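Local coordinates for protein Pgp2 (Campylobacter jejuni subsp. jejuni, PDB 6XJ6) that trims or remodels cell-wall peptidoglycan, probably as an LD-carboxypeptidase of the YkuD family, and directs helical cell shape through peptidoglycan binding by its accessory NTF2 domain, at residues Ile116-Tyr121 with Gly135-Phe140; Tyr92-Phe97 with Asn142-Phe147; Val30-Thr35 with Ile58-Met63. All blocks are in the same frame, centred on the assembly; numbering follows the deposited sequence. Where two conformers were deposited one is given.

In the fold
The three contacts lie in and around the predicted active site of a YkuD catalytic domain. Interaction 1 holds that site, joining strand 117-119, which carries H119, to strand 137-138, just after C136. Interaction 2, its centre about 8 Å away, lies against one border: I118 N and F97 O are 2.8 Å apart, a probable hydrogen bond, and the side chain of L144 lies about 6 Å from that of H119. Interaction 3, centred about 10 Å from interaction 1, lies against the other, where A138 N probably bonds to I59 O; G61 comes within about 7 Å of the side chain of C136. The centres of interactions 2 and 3 are about 16 Å apart, though F147 CZ touches V30 CG2 at 4.2 Å.

Interaction 1 of 3, residues Ile116-Tyr121 with Gly135-Phe140; sequences IWIHGY and GCIALF
H119 and C136, the predicted proton donor/acceptor and nucleophile of this YkuD-type catalytic domain, are brought side by side by a parallel strand pairing, H119 lying on strand 117-119 and C136 just before strand 137-138. The backbone bonds I137 N to W117 O, H119 N to I137 O and L139 N to H119 O fix the register, I118 opposite I137 and H119 opposite A138. The pairing sends I118 and I137 to one face of the sheet, H119 and A138 to the other. On the former, I118 CG2 lies 4.0 Å from L139 CD1.

Over the active-site face, CG of H119 sits between its own backbone N and carbonyl carbon (chi1 60°), a torsion that folds the imidazole back across the strand pair, with the carbonyl O of I137 beneath one ring face. In the ring plane, H119 ND1 donates to a lone pair of G120 O at 2.8 Å, a bond that limits rotation of the imidazole. H119 NE2 lies 3.2 Å from C136 CB and, though buried, has no polar partner in the model. C136 SG lies near the edge of the same ring, 4.5 Å from the centroid of the H119 ring. SG of C136 also accepts a fairly straight bond from W117 N (3.3 Å, 160°) and sits obliquely to the indole. Y92 meets the imidazole edge-to-face from outside the pair.

Farther along, the rings of Y121 and F140 run nearly parallel, 22° between planes, but are slid apart and barely overlap. L139 O reaches the Y121 ring at its edge, and a water donates to A138 O at 2.7 Å and also bonds to Y121 OH.

Interaction 2 of 3, residues Tyr92-Phe97 with Asn142-Phe147; sequences YGPFAF and NNLEKF
F97 and F147 form a T-shaped stack in the tightly packed part of this contact, the edge of the F147 ring, at CD1 and CE1, directed at a face of F97. The planes stand 76° apart, and F147 CD1 comes to 3.7 Å from F97 CE1. With CG anti to the backbone N (chi1 179°), F147 reaches from the helix toward F97. L144, one turn earlier, fills in beside the pair, its CD2 approaching the F97 edge. The buried F95 belongs to the same packing: its ring edge meets the helix, with L144 O near the ring plane, 3.6 Å from F95 CZ, while P94 CG lies over one face. K84 adds a cation-pi contact to F95.

The solvent side is formed by exposed E145 and partly exposed P94. E145 bends at chi2 and sets OE2 at the F95 edge, 3.5 Å from F95 CE1, with ring and carboxylate planes 72° apart. P94 CD lies 3.8 Å from L144 CD1.

Helix 141-151 thus packs through L144 and F147 on the loop and on F97, at the start of strand 97-98, while F147 also reaches I118 on strand 117-119 and L39 and V41 on strand 38-45.

Interaction 3 of 3, residues Val30-Thr35 with Ile58-Met63; sequences VLTNKT and IITGLM
A bend at chi3 (64°) in the otherwise extended chain of K34 carries its ammonium over to the loop, where K34 NZ donates to L62 O at 3.0 Å. In M63, bends at chi2 and chi3 fold the thioether back toward K34. K34 and M63 thereby reach across a gap of 6.5 Å between the CA atoms of K34 and T60.

NZ lies in the carbonyl plane of L62, on a lone pair. It also forms a salt bridge with E162 and a hydrogen bond with T74 O, and these three partners hold the buried lysine end firmly and would be expected to stabilise its charge. M63 SD lies 3.8 Å from K34 CB, and M63 CE reaches 3.3 Å from T35 OG1, a hydroxyl engaged with E162 O.

Deeper in, the methyl groups make an apolar contact. The methyl CG2 of T32 meets I58 CD1 at 3.6 Å and slides past T60 CG2. The hydroxyl of T60, by contrast, has polar partners: T60 OG1 donates to G61 O at 2.9 Å and also bonds to K37 NZ.

Here the end of central strand 27-33 of the five-stranded mixed sheet is tied to the loop after strand 48-56, whose I59 is backbone hydrogen-bonded to A138, two residues after the predicted nucleophile C136, within a YkuD catalytic domain.

Interaction 1 of 3, residues Ile116-Tyr121 with Gly135-Phe140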
ATOM      1  N   ILE A 116     -10.341  10.487  -4.636  1.00 15.89           N
ATOM      2  CA  ILE A 116      -9.740  10.810  -3.351  1.00 15.16           C
ATOM      3  C   ILE A 116      -8.405  11.477  -3.644  1.00 15.92           C
ATOM      4  O   ILE A 116      -7.433  10.817  -4.033  1.00 14.36           O
ATOM      5  CB  ILE A 116      -9.574   9.565  -2.469  1.00 14.01           C
ATOM      6  CG1 ILE A 116     -10.927   8.887  -2.228  1.00 16.42           C
ATOM      7  CG2 ILE A 116      -8.897   9.932  -1.160  1.00 14.27           C
ATOM      8  CD1 ILE A 116     -11.984   9.774  -1.574  1.00 18.29           C
ATOM      9  N   TRP A 117      -8.373  12.792  -3.469  1.00 14.21           N
ATOM     10  CA  TRP A 117      -7.243  13.626  -3.823  1.00 13.73           C
ATOM     11  C   TRP A 117      -6.755  14.373  -2.594  1.00 15.08           C
ATOM     12  O   TRP A 117      -7.462  14.498  -1.591  1.00 16.67           O
ATOM     13  CB  TRP A 117      -7.656  14.703  -4.839  1.00 15.42           C
ATOM     14  CG  TRP A 117      -8.268  14.202  -6.108  1.00 15.53           C
ATOM     15  CD1 TRP A 117      -8.264  12.927  -6.584  1.00 16.00           C
ATOM     16  CD2 TRP A 117      -8.952  14.993  -7.082  1.00 15.59           C
ATOM     17  NE1 TRP A 117      -8.925  12.870  -7.794  1.00 17.12           N
ATOM     18  CE2 TRP A 117      -9.350  14.132  -8.121  1.00 16.82           C
ATOM     19  CE3 TRP A 117      -9.276  16.351  -7.169  1.00 18.56           C
ATOM     20  CZ2 TRP A 117     -10.064  14.581  -9.229  1.00 19.12           C
ATOM     21  CZ3 TRP A 117      -9.977  16.795  -8.272  1.00 20.14           C
ATOM     22  CH2 TRP A 117     -10.359  15.916  -9.289  1.00 19.90           C
ATOM     23  N   ILE A 118      -5.524  14.867  -2.694  1.00 14.18           N
ATOM     24  CA  ILE A 118      -5.018  15.925  -1.835  1.00 15.80           C
ATOM     25  C   ILE A 118      -5.087  17.207  -2.649  1.00 18.30           C
ATOM     26  O   ILE A 118      -4.596  17.252  -3.785  1.00 17.09           O
ATOM     27  CB  ILE A 118      -3.576  15.630  -1.391  1.00 16.40           C
ATOM     28  CG1 ILE A 118      -3.530  14.347  -0.552  1.00 16.44           C
ATOM     29  CG2 ILE A 118      -2.983  16.826  -0.627  1.00 16.59           C
ATOM     30  CD1 ILE A 118      -2.107  13.875  -0.203  1.00 16.69           C
ATOM     31  N   HIS A 119      -5.710  18.240  -2.095  1.00 16.53           N
ATOM     32  CA  HIS A 119      -5.874  19.485  -2.833  1.00 17.12           C
ATOM     33  C   HIS A 119      -5.955  20.634  -1.835  1.00 18.34           C
ATOM     34  O   HIS A 119      -5.627  20.479  -0.654  1.00 18.44           O
ATOM     35  CB  HIS A 119      -7.063  19.394  -3.805  1.00 17.51           C
ATOM     36  CG  HIS A 119      -8.384  19.133  -3.148  1.00 17.01           C
ATOM     37  ND1 HIS A 119      -8.968  20.011  -2.264  1.00 18.98           N
ATOM     38  CD2 HIS A 119      -9.243  18.093  -3.270  1.00 19.21           C
ATOM     39  CE1 HIS A 119     -10.132  19.523  -1.865  1.00 20.51           C
ATOM     40  NE2 HIS A 119     -10.324  18.361  -2.462  1.00 20.61           N
ATOM     41  N   GLY A 120      -6.372  21.802  -2.323  1.00 19.17           N
ATOM     42  CA  GLY A 120      -6.439  22.996  -1.528  1.00 19.88           C
ATOM     43  C   GLY A 120      -7.857  23.433  -1.236  1.00 21.13           C
ATOM     44  O   GLY A 120      -8.809  22.639  -1.269  1.00 20.67           O
ATOM     45  N   TYR A 121      -8.002  24.722  -0.950  1.00 24.88           N
ATOM     46  CA  TYR A 121      -9.259  25.336  -0.568  1.00 25.15           C
ATOM     47  C   TYR A 121      -9.817  26.164  -1.716  1.00 25.61           C
ATOM     48  O   TYR A 121      -9.056  26.661  -2.555  1.00 25.73           O
ATOM     49  CB  TYR A 121      -9.038  26.268   0.626  1.00 25.90           C
ATOM     50  CG  TYR A 121      -8.901  25.566   1.957  1.00 25.01           C
ATOM     51  CD1 TYR A 121      -9.858  25.727   2.947  1.00 24.08           C
ATOM     52  CD2 TYR A 121      -7.812  24.753   2.230  1.00 24.51           C
ATOM     53  CE1 TYR A 121      -9.736  25.104   4.170  1.00 24.55           C
ATOM     54  CE2 TYR A 121      -7.688  24.116   3.447  1.00 24.06           C
ATOM     55  CZ  TYR A 121      -8.653  24.298   4.416  1.00 23.69           C
ATOM     56  OH  TYR A 121      -8.532  23.676   5.635  1.00 24.82           O
ATOM     57  N   GLY A 135     -14.240  13.118   0.991  1.00 19.25           N
ATOM     58  CA  GLY A 135     -13.177  12.193   1.316  1.00 17.38           C
ATOM     59  C   GLY A 135     -11.786  12.671   0.967  1.00 16.34           C
ATOM     60  O   GLY A 135     -10.803  12.022   1.349  1.00 17.52           O
ATOM     61  N   CYS A 136     -11.668  13.782   0.257  1.00 18.44           N
ATOM     62  CA  CYS A 136     -10.365  14.338  -0.055  1.00 16.21           C
ATOM     63  C   CYS A 136      -9.731  14.953   1.191  1.00 17.37           C
ATOM     64  O   CYS A 136     -10.384  15.189   2.212  1.00 17.74           O
ATOM     65  CB  CYS A 136     -10.507  15.402  -1.140  1.00 17.75           C
ATOM     66  SG  CYS A 136     -10.926  14.737  -2.751  1.00 18.98           S
ATOM     67  N   ILE A 137      -8.430  15.208   1.090  1.00 15.61           N
ATOM     68  CA  ILE A 137      -7.647  15.844   2.142  1.00 16.73           C
ATOM     69  C   ILE A 137      -7.270  17.226   1.638  1.00 18.82           C
ATOM     70  O   ILE A 137      -6.667  17.354   0.568  1.00 18.55           O
ATOM     71  CB  ILE A 137      -6.394  15.022   2.474  1.00 16.35           C
ATOM     72  CG1 ILE A 137      -6.810  13.643   2.979  1.00 18.66           C
ATOM     73  CG2 ILE A 137      -5.532  15.754   3.505  1.00 17.92           C
ATOM     74  CD1 ILE A 137      -5.686  12.628   2.964  1.00 17.60           C
ATOM     75  N   ALA A 138      -7.636  18.259   2.396  1.00 17.62           N
ATOM     76  CA  ALA A 138      -7.403  19.640   2.004  1.00 19.43           C
ATOM     77  C   ALA A 138      -6.296  20.250   2.853  1.00 21.69           C
ATOM     78  O   ALA A 138      -6.338  20.185   4.087  1.00 21.83           O
ATOM     79  CB  ALA A 138      -8.681  20.467   2.152  1.00 23.24           C
ATOM     80  N   LEU A 139      -5.318  20.845   2.179  1.00 19.85           N
ATOM     81  CA  LEU A 139      -4.257  21.617   2.801  1.00 18.92           C
ATOM     82  C   LEU A 139      -4.424  23.084   2.437  1.00 22.13           C
ATOM     83  O   LEU A 139      -4.935  23.412   1.365  1.00 21.95           O
ATOM     84  CB  LEU A 139      -2.900  21.146   2.279  1.00 19.77           C
ATOM     85  CG  LEU A 139      -2.561  19.690   2.565  1.00 19.03           C
ATOM     86  CD1 LEU A 139      -1.237  19.319   1.912  1.00 19.79           C
ATOM     87  CD2 LEU A 139      -2.494  19.453   4.064  1.00 21.31           C
ATOM     88  N   PHE A 140      -3.982  23.970   3.329  1.00 22.18           N
ATOM     89  CA  PHE A 140      -4.101  25.394   3.052  1.00 24.16           C
ATOM     90  C   PHE A 140      -3.341  25.744   1.777  1.00 24.53           C
ATOM     91  O   PHE A 140      -2.253  25.221   1.515  1.00 23.36           O
ATOM     92  CB  PHE A 140      -3.578  26.205   4.241  1.00 26.40           C
ATOM     93  CG  PHE A 140      -4.439  26.091   5.466  1.00 30.38           C
ATOM     94  CD1 PHE A 140      -5.794  26.370   5.397  1.00 45.99           C
ATOM     95  CD2 PHE A 140      -3.903  25.707   6.681  1.00 50.56           C
ATOM     96  CE1 PHE A 140      -6.596  26.270   6.515  1.00 54.08           C
ATOM     97  CE2 PHE A 140      -4.704  25.603   7.804  1.00 40.10           C
ATOM     98  CZ  PHE A 140      -6.050  25.885   7.721  1.00 53.73           C
TER
HETATM   99  O   HOH W   1      -6.061  22.241   5.812  1.00 22.52           O

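Interaction 2 of 3, residues Tyr92-Phe97 with Asn142-Phe147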
ATOM      1  N   TYR A  92     -11.010  23.567  -5.934  1.00 23.51           N
ATOM      2  CA  TYR A  92      -9.986  22.675  -5.399  1.00 22.06           C
ATOM      3  C   TYR A  92      -8.699  23.393  -5.026  1.00 22.25           C
ATOM      4  O   TYR A  92      -7.753  22.737  -4.576  1.00 21.23           O
ATOM      5  CB  TYR A  92      -9.674  21.570  -6.410  1.00 20.66           C
ATOM      6  CG  TYR A  92     -10.876  20.707  -6.720  1.00 19.73           C
ATOM      7  CD1 TYR A  92     -11.312  19.748  -5.817  1.00 20.82           C
ATOM      8  CD2 TYR A  92     -11.588  20.868  -7.900  1.00 22.31           C
ATOM      9  CE1 TYR A  92     -12.416  18.961  -6.088  1.00 22.08           C
ATOM     10  CE2 TYR A  92     -12.686  20.092  -8.179  1.00 23.32           C
ATOM     11  CZ  TYR A  92     -13.098  19.138  -7.272  1.00 22.86           C
ATOM     12  OH  TYR A  92     -14.197  18.363  -7.547  1.00 25.68           O
ATOM     13  N   GLY A  93      -8.642  24.710  -5.179  1.00 24.33           N
ATOM     14  CA  GLY A  93      -7.418  25.437  -4.952  1.00 26.02           C
ATOM     15  C   GLY A  93      -6.546  25.461  -6.193  1.00 25.80           C
ATOM     16  O   GLY A  93      -7.025  25.305  -7.318  1.00 29.13           O
ATOM     17  N   PRO A  94      -5.236  25.647  -6.010  1.00 25.94           N
ATOM     18  CA  PRO A  94      -4.363  25.849  -7.179  1.00 26.63           C
ATOM     19  C   PRO A  94      -4.086  24.588  -7.978  1.00 25.76           C
ATOM     20  O   PRO A  94      -3.798  24.681  -9.177  1.00 28.26           O
ATOM     21  CB  PRO A  94      -3.081  26.421  -6.562  1.00 28.83           C
ATOM     22  CG  PRO A  94      -3.066  25.869  -5.172  1.00 28.59           C
ATOM     23  CD  PRO A  94      -4.505  25.789  -4.741  1.00 27.41           C
ATOM     24  N   PHE A  95      -4.153  23.416  -7.352  1.00 24.03           N
ATOM     25  CA  PHE A  95      -3.859  22.159  -8.027  1.00 22.77           C
ATOM     26  C   PHE A  95      -4.129  21.011  -7.067  1.00 19.63           C
ATOM     27  O   PHE A  95      -4.500  21.244  -5.912  1.00 21.25           O
ATOM     28  CB  PHE A  95      -2.412  22.113  -8.545  1.00 24.12           C
ATOM     29  CG  PHE A  95      -1.379  22.615  -7.567  1.00 23.52           C
ATOM     30  CD1 PHE A  95      -0.796  23.859  -7.737  1.00 26.65           C
ATOM     31  CD2 PHE A  95      -0.974  21.837  -6.494  1.00 23.33           C
ATOM     32  CE1 PHE A  95       0.160  24.328  -6.849  1.00 24.73           C
ATOM     33  CE2 PHE A  95      -0.010  22.296  -5.603  1.00 24.21           C
ATOM     34  CZ  PHE A  95       0.559  23.544  -5.784  1.00 23.35           C
ATOM     35  N   ALA A  96      -3.940  19.776  -7.529  1.00 18.82           N
ATOM     36  CA  ALA A  96      -4.348  18.602  -6.773  1.00 17.51           C
ATOM     37  C   ALA A  96      -3.428  17.439  -7.101  1.00 17.65           C
ATOM     38  O   ALA A  96      -2.651  17.476  -8.060  1.00 18.49           O
ATOM     39  CB  ALA A  96      -5.802  18.221  -7.082  1.00 18.16           C
ATOM     40  N   PHE A  97      -3.546  16.390  -6.290  1.00 16.56           N
ATOM     41  CA  PHE A  97      -2.784  15.158  -6.440  1.00 16.01           C
ATOM     42  C   PHE A  97      -3.740  14.011  -6.156  1.00 16.36           C
ATOM     43  O   PHE A  97      -4.415  14.008  -5.123  1.00 15.42           O
ATOM     44  CB  PHE A  97      -1.630  15.091  -5.431  1.00 16.16           C
ATOM     45  CG  PHE A  97      -0.721  16.290  -5.448  1.00 16.15           C
ATOM     46  CD1 PHE A  97      -1.106  17.473  -4.829  1.00 19.34           C
ATOM     47  CD2 PHE A  97       0.521  16.233  -6.067  1.00 17.98           C
ATOM     48  CE1 PHE A  97      -0.278  18.578  -4.835  1.00 20.71           C
ATOM     49  CE2 PHE A  97       1.360  17.340  -6.075  1.00 19.71           C
ATOM     50  CZ  PHE A  97       0.954  18.517  -5.459  1.00 21.15           C
ATOM     51  N   ASN A 142      -1.652  28.226   0.905  0.51 28.20           N
ATOM     52  CA  ASN A 142      -0.337  28.806   1.148  0.51 33.88           C
ATOM     53  C   ASN A 142       0.701  27.775   1.570  0.51 33.11           C
ATOM     54  O   ASN A 142       1.875  28.135   1.719  0.51 28.67           O
ATOM     55  CB  ASN A 142      -0.436  29.892   2.221  0.51 36.42           C
ATOM     56  CG  ASN A 142      -0.985  29.368   3.537  0.51 30.89           C
ATOM     57  OD1 ASN A 142      -1.061  28.160   3.757  0.51 52.49           O
ATOM     58  ND2 ASN A 142      -1.371  30.280   4.421  0.51 44.01           N
ATOM     59  N   ASN A 143       0.296  26.523   1.794  1.00 29.41           N
ATOM     60  CA  ASN A 143       1.216  25.431   2.067  1.00 26.30           C
ATOM     61  C   ASN A 143       1.367  24.484   0.889  1.00 29.30           C
ATOM     62  O   ASN A 143       2.225  23.597   0.934  1.00 26.15           O
ATOM     63  CB  ASN A 143       0.745  24.632   3.289  1.00 22.93           C
ATOM     64  CG  ASN A 143       0.719  25.469   4.555  1.00 26.58           C
ATOM     65  OD1 ASN A 143       1.506  26.409   4.713  1.00 31.00           O
ATOM     66  ND2 ASN A 143      -0.186  25.134   5.467  1.00 32.21           N
ATOM     67  N   LEU A 144       0.565  24.647  -0.166  1.00 26.53           N
ATOM     68  CA  LEU A 144       0.534  23.653  -1.230  1.00 26.81           C
ATOM     69  C   LEU A 144       1.749  23.739  -2.137  1.00 27.42           C
ATOM     70  O   LEU A 144       2.157  22.719  -2.701  1.00 25.43           O
ATOM     71  CB  LEU A 144      -0.748  23.784  -2.047  1.00 28.93           C
ATOM     72  CG  LEU A 144      -1.882  22.888  -1.562  1.00 25.34           C
ATOM     73  CD1 LEU A 144      -3.151  23.242  -2.305  1.00 30.30           C
ATOM     74  CD2 LEU A 144      -1.572  21.408  -1.754  1.00 23.47           C
ATOM     75  N   GLU A 145       2.333  24.928  -2.306  1.00 30.93           N
ATOM     76  CA  GLU A 145       3.564  25.025  -3.082  1.00 30.54           C
ATOM     77  C   GLU A 145       4.681  24.233  -2.421  1.00 27.03           C
ATOM     78  O   GLU A 145       5.431  23.523  -3.099  1.00 28.99           O
ATOM     79  CB  GLU A 145       3.971  26.487  -3.271  1.00 29.74           C
ATOM     80  CG  GLU A 145       3.099  27.247  -4.258  1.00 54.36           C
ATOM     81  CD  GLU A 145       3.153  26.663  -5.659  1.00 53.68           C
ATOM     82  OE1 GLU A 145       4.035  25.815  -5.921  1.00 62.08           O
ATOM     83  OE2 GLU A 145       2.310  27.050  -6.495  1.00 57.95           O
ATOM     84  N   LYS A 146       4.795  24.322  -1.091  1.00 27.34           N
ATOM     85  CA  LYS A 146       5.820  23.551  -0.396  1.00 28.81           C
ATOM     86  C   LYS A 146       5.544  22.059  -0.500  1.00 22.89           C
ATOM     87  O   LYS A 146       6.461  21.268  -0.748  1.00 24.32           O
ATOM     88  CB  LYS A 146       5.922  23.977   1.068  1.00 27.96           C
ATOM     89  CG  LYS A 146       6.948  23.144   1.849  1.00 38.00           C
ATOM     90  CD  LYS A 146       7.151  23.614   3.285  1.00 46.28           C
ATOM     91  CE  LYS A 146       8.183  22.734   3.993  1.00 48.73           C
ATOM     92  NZ  LYS A 146       8.521  23.206   5.368  1.00 47.13           N
ATOM     93  N   PHE A 147       4.288  21.651  -0.316  1.00 21.73           N
ATOM     94  CA  PHE A 147       3.939  20.248  -0.497  1.00 19.53           C
ATOM     95  C   PHE A 147       4.332  19.767  -1.893  1.00 20.09           C
ATOM     96  O   PHE A 147       4.937  18.697  -2.051  1.00 19.39           O
ATOM     97  CB  PHE A 147       2.441  20.053  -0.253  1.00 21.20           C
ATOM     98  CG  PHE A 147       1.984  18.639  -0.435  1.00 18.51           C
ATOM     99  CD1 PHE A 147       1.517  18.197  -1.662  1.00 19.14           C
ATOM    100  CD2 PHE A 147       2.040  17.740   0.615  1.00 17.48           C
ATOM    101  CE1 PHE A 147       1.110  16.892  -1.841  1.00 21.59           C
ATOM    102  CE2 PHE A 147       1.633  16.438   0.449  1.00 16.52           C
ATOM    103  CZ  PHE A 147       1.165  16.006  -0.785  1.00 16.78           C
TER

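Interaction 3 of 3, residues Val30-Thr35 with Ile58-Met63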
ATOM      1  N   VAL A  30       3.476  10.174   2.446  1.00 13.84           N
ATOM      2  CA  VAL A  30       2.525  11.170   2.924  1.00 13.85           C
ATOM      3  C   VAL A  30       1.686  10.480   3.993  1.00 14.44           C
ATOM      4  O   VAL A  30       0.844   9.631   3.681  1.00 14.23           O
ATOM      5  CB  VAL A  30       1.638  11.671   1.775  1.00 15.19           C
ATOM      6  CG1 VAL A  30       0.624  12.693   2.266  1.00 17.15           C
ATOM      7  CG2 VAL A  30       2.490  12.253   0.662  1.00 16.60           C
ATOM      8  N   LEU A  31       1.922  10.833   5.251  1.00 14.85           N
ATOM      9  CA  LEU A  31       1.275  10.203   6.392  1.00 14.97           C
ATOM     10  C   LEU A  31       0.215  11.153   6.931  1.00 14.48           C
ATOM     11  O   LEU A  31       0.539  12.259   7.381  1.00 16.47           O
ATOM     12  CB  LEU A  31       2.304   9.873   7.477  1.00 16.64           C
ATOM     13  CG  LEU A  31       1.784   9.264   8.785  1.00 17.80           C
ATOM     14  CD1 LEU A  31       1.165   7.897   8.519  1.00 19.32           C
ATOM     15  CD2 LEU A  31       2.890   9.177   9.846  1.00 21.68           C
ATOM     16  N   THR A  32      -1.045  10.721   6.883  1.00 15.91           N
ATOM     17  CA  THR A  32      -2.167  11.486   7.406  1.00 16.06           C
ATOM     18  C   THR A  32      -2.833  10.695   8.523  1.00 16.69           C
ATOM     19  O   THR A  32      -3.053   9.488   8.392  1.00 16.81           O
ATOM     20  CB  THR A  32      -3.207  11.747   6.297  1.00 16.84           C
ATOM     21  OG1 THR A  32      -2.596  12.454   5.216  1.00 17.89           O
ATOM     22  CG2 THR A  32      -4.373  12.574   6.814  1.00 17.10           C
ATOM     23  N   ASN A  33      -3.175  11.384   9.610  1.00 17.26           N
ATOM     24  CA  ASN A  33      -3.961  10.797  10.689  1.00 17.57           C
ATOM     25  C   ASN A  33      -5.296  11.526  10.766  1.00 17.70           C
ATOM     26  O   ASN A  33      -5.334  12.735  11.021  1.00 18.81           O
ATOM     27  CB  ASN A  33      -3.218  10.883  12.023  1.00 17.89           C
ATOM     28  CG  ASN A  33      -3.943  10.148  13.138  1.00 19.00           C
ATOM     29  OD1 ASN A  33      -4.992  10.590  13.611  1.00 20.79           O
ATOM     30  ND2 ASN A  33      -3.395   9.016  13.551  1.00 20.92           N
ATOM     31  N   LYS A  34      -6.391  10.794  10.536  1.00 17.10           N
ATOM     32  CA  LYS A  34      -7.707  11.426  10.467  1.00 16.57           C
ATOM     33  C   LYS A  34      -8.203  11.936  11.814  1.00 19.87           C
ATOM     34  O   LYS A  34      -9.072  12.812  11.836  1.00 21.83           O
ATOM     35  CB  LYS A  34      -8.733  10.451   9.900  1.00 17.55           C
ATOM     36  CG  LYS A  34      -8.573  10.173   8.414  1.00 18.00           C
ATOM     37  CD  LYS A  34      -9.386   8.963   7.987  1.00 17.97           C
ATOM     38  CE  LYS A  34     -10.888   9.183   8.171  1.00 17.89           C
ATOM     39  NZ  LYS A  34     -11.685   7.986   7.791  1.00 18.48           N
ATOM     40  N   THR A  35      -7.705  11.395  12.929  1.00 21.20           N
ATOM     41  CA  THR A  35      -8.097  11.903  14.241  1.00 21.35           C
ATOM     42  C   THR A  35      -7.273  13.129  14.614  1.00 20.76           C
ATOM     43  O   THR A  35      -7.816  14.129  15.098  1.00 23.55           O
ATOM     44  CB  THR A  35      -7.938  10.814  15.311  1.00 21.46           C
ATOM     45  OG1 THR A  35      -8.809   9.711  15.030  1.00 23.60           O
ATOM     46  CG2 THR A  35      -8.271  11.356  16.693  1.00 24.35           C
ATOM     47  N   ILE A  58      -5.561  20.016   9.447  1.00 22.36           N
ATOM     48  CA  ILE A  58      -6.020  19.732   8.090  1.00 21.35           C
ATOM     49  C   ILE A  58      -7.510  19.416   8.119  1.00 21.40           C
ATOM     50  O   ILE A  58      -8.086  19.171   9.185  1.00 22.54           O
ATOM     51  CB  ILE A  58      -5.244  18.558   7.458  1.00 19.50           C
ATOM     52  CG1 ILE A  58      -5.696  17.229   8.083  1.00 18.05           C
ATOM     53  CG2 ILE A  58      -3.745  18.775   7.597  1.00 20.61           C
ATOM     54  CD1 ILE A  58      -4.939  16.006   7.601  1.00 19.30           C
ATOM     55  N   ILE A  59      -8.132  19.384   6.944  1.00 20.31           N
ATOM     56  CA  ILE A  59      -9.501  18.905   6.784  1.00 21.44           C
ATOM     57  C   ILE A  59      -9.462  17.610   5.984  1.00 20.59           C
ATOM     58  O   ILE A  59      -9.010  17.592   4.830  1.00 20.82           O
ATOM     59  CB  ILE A  59     -10.400  19.949   6.101  1.00 24.06           C
ATOM     60  CG1 ILE A  59     -10.446  21.244   6.917  1.00 27.21           C
ATOM     61  CG2 ILE A  59     -11.812  19.399   5.908  1.00 25.32           C
ATOM     62  CD1 ILE A  59     -10.990  21.082   8.328  1.00 33.11           C
ATOM     63  N   THR A  60      -9.932  16.530   6.597  1.00 19.58           N
ATOM     64  CA  THR A  60     -10.200  15.280   5.901  1.00 18.58           C
ATOM     65  C   THR A  60     -11.704  15.092   5.744  1.00 19.01           C
ATOM     66  O   THR A  60     -12.521  15.883   6.230  1.00 22.05           O
ATOM     67  CB  THR A  60      -9.616  14.083   6.659  1.00 17.45           C
ATOM     68  OG1 THR A  60     -10.375  13.838   7.850  1.00 19.34           O
ATOM     69  CG2 THR A  60      -8.174  14.341   7.045  1.00 19.56           C
ATOM     70  N   GLY A  61     -12.059  14.015   5.055  1.00 18.49           N
ATOM     71  CA  GLY A  61     -13.423  13.558   5.024  1.00 20.50           C
ATOM     72  C   GLY A  61     -13.797  12.891   6.332  1.00 19.29           C
ATOM     73  O   GLY A  61     -13.081  12.943   7.335  1.00 20.16           O
ATOM     74  N   LEU A  62     -14.943  12.222   6.301  1.00 20.45           N
ATOM     75  CA  LEU A  62     -15.544  11.694   7.512  1.00 21.63           C
ATOM     76  C   LEU A  62     -14.749  10.520   8.071  1.00 19.08           C
ATOM     77  O   LEU A  62     -14.006   9.821   7.363  1.00 17.66           O
ATOM     78  CB  LEU A  62     -16.973  11.231   7.238  1.00 23.39           C
ATOM     79  CG  LEU A  62     -17.960  12.297   6.752  1.00 24.44           C
ATOM     80  CD1 LEU A  62     -19.352  11.706   6.648  1.00 22.97           C
ATOM     81  CD2 LEU A  62     -17.964  13.505   7.673  1.00 26.40           C
ATOM     82  N   MET A  63     -14.923  10.316   9.374  1.00 20.70           N
ATOM     83  CA  MET A  63     -14.334   9.185  10.065  1.00 21.37           C
ATOM     84  C   MET A  63     -15.017   7.889   9.640  1.00 20.47           C
ATOM     85  O   MET A  63     -16.134   7.876   9.107  1.00 22.08           O
ATOM     86  CB  MET A  63     -14.460   9.365  11.577  1.00 22.87           C
ATOM     87  CG  MET A  63     -13.841  10.667  12.094  1.00 25.02           C
ATOM     88  SD  MET A  63     -12.089  10.872  11.684  1.00 24.54           S
ATOM     89  CE  MET A  63     -11.327   9.717  12.823  1.00 26.16           C
TER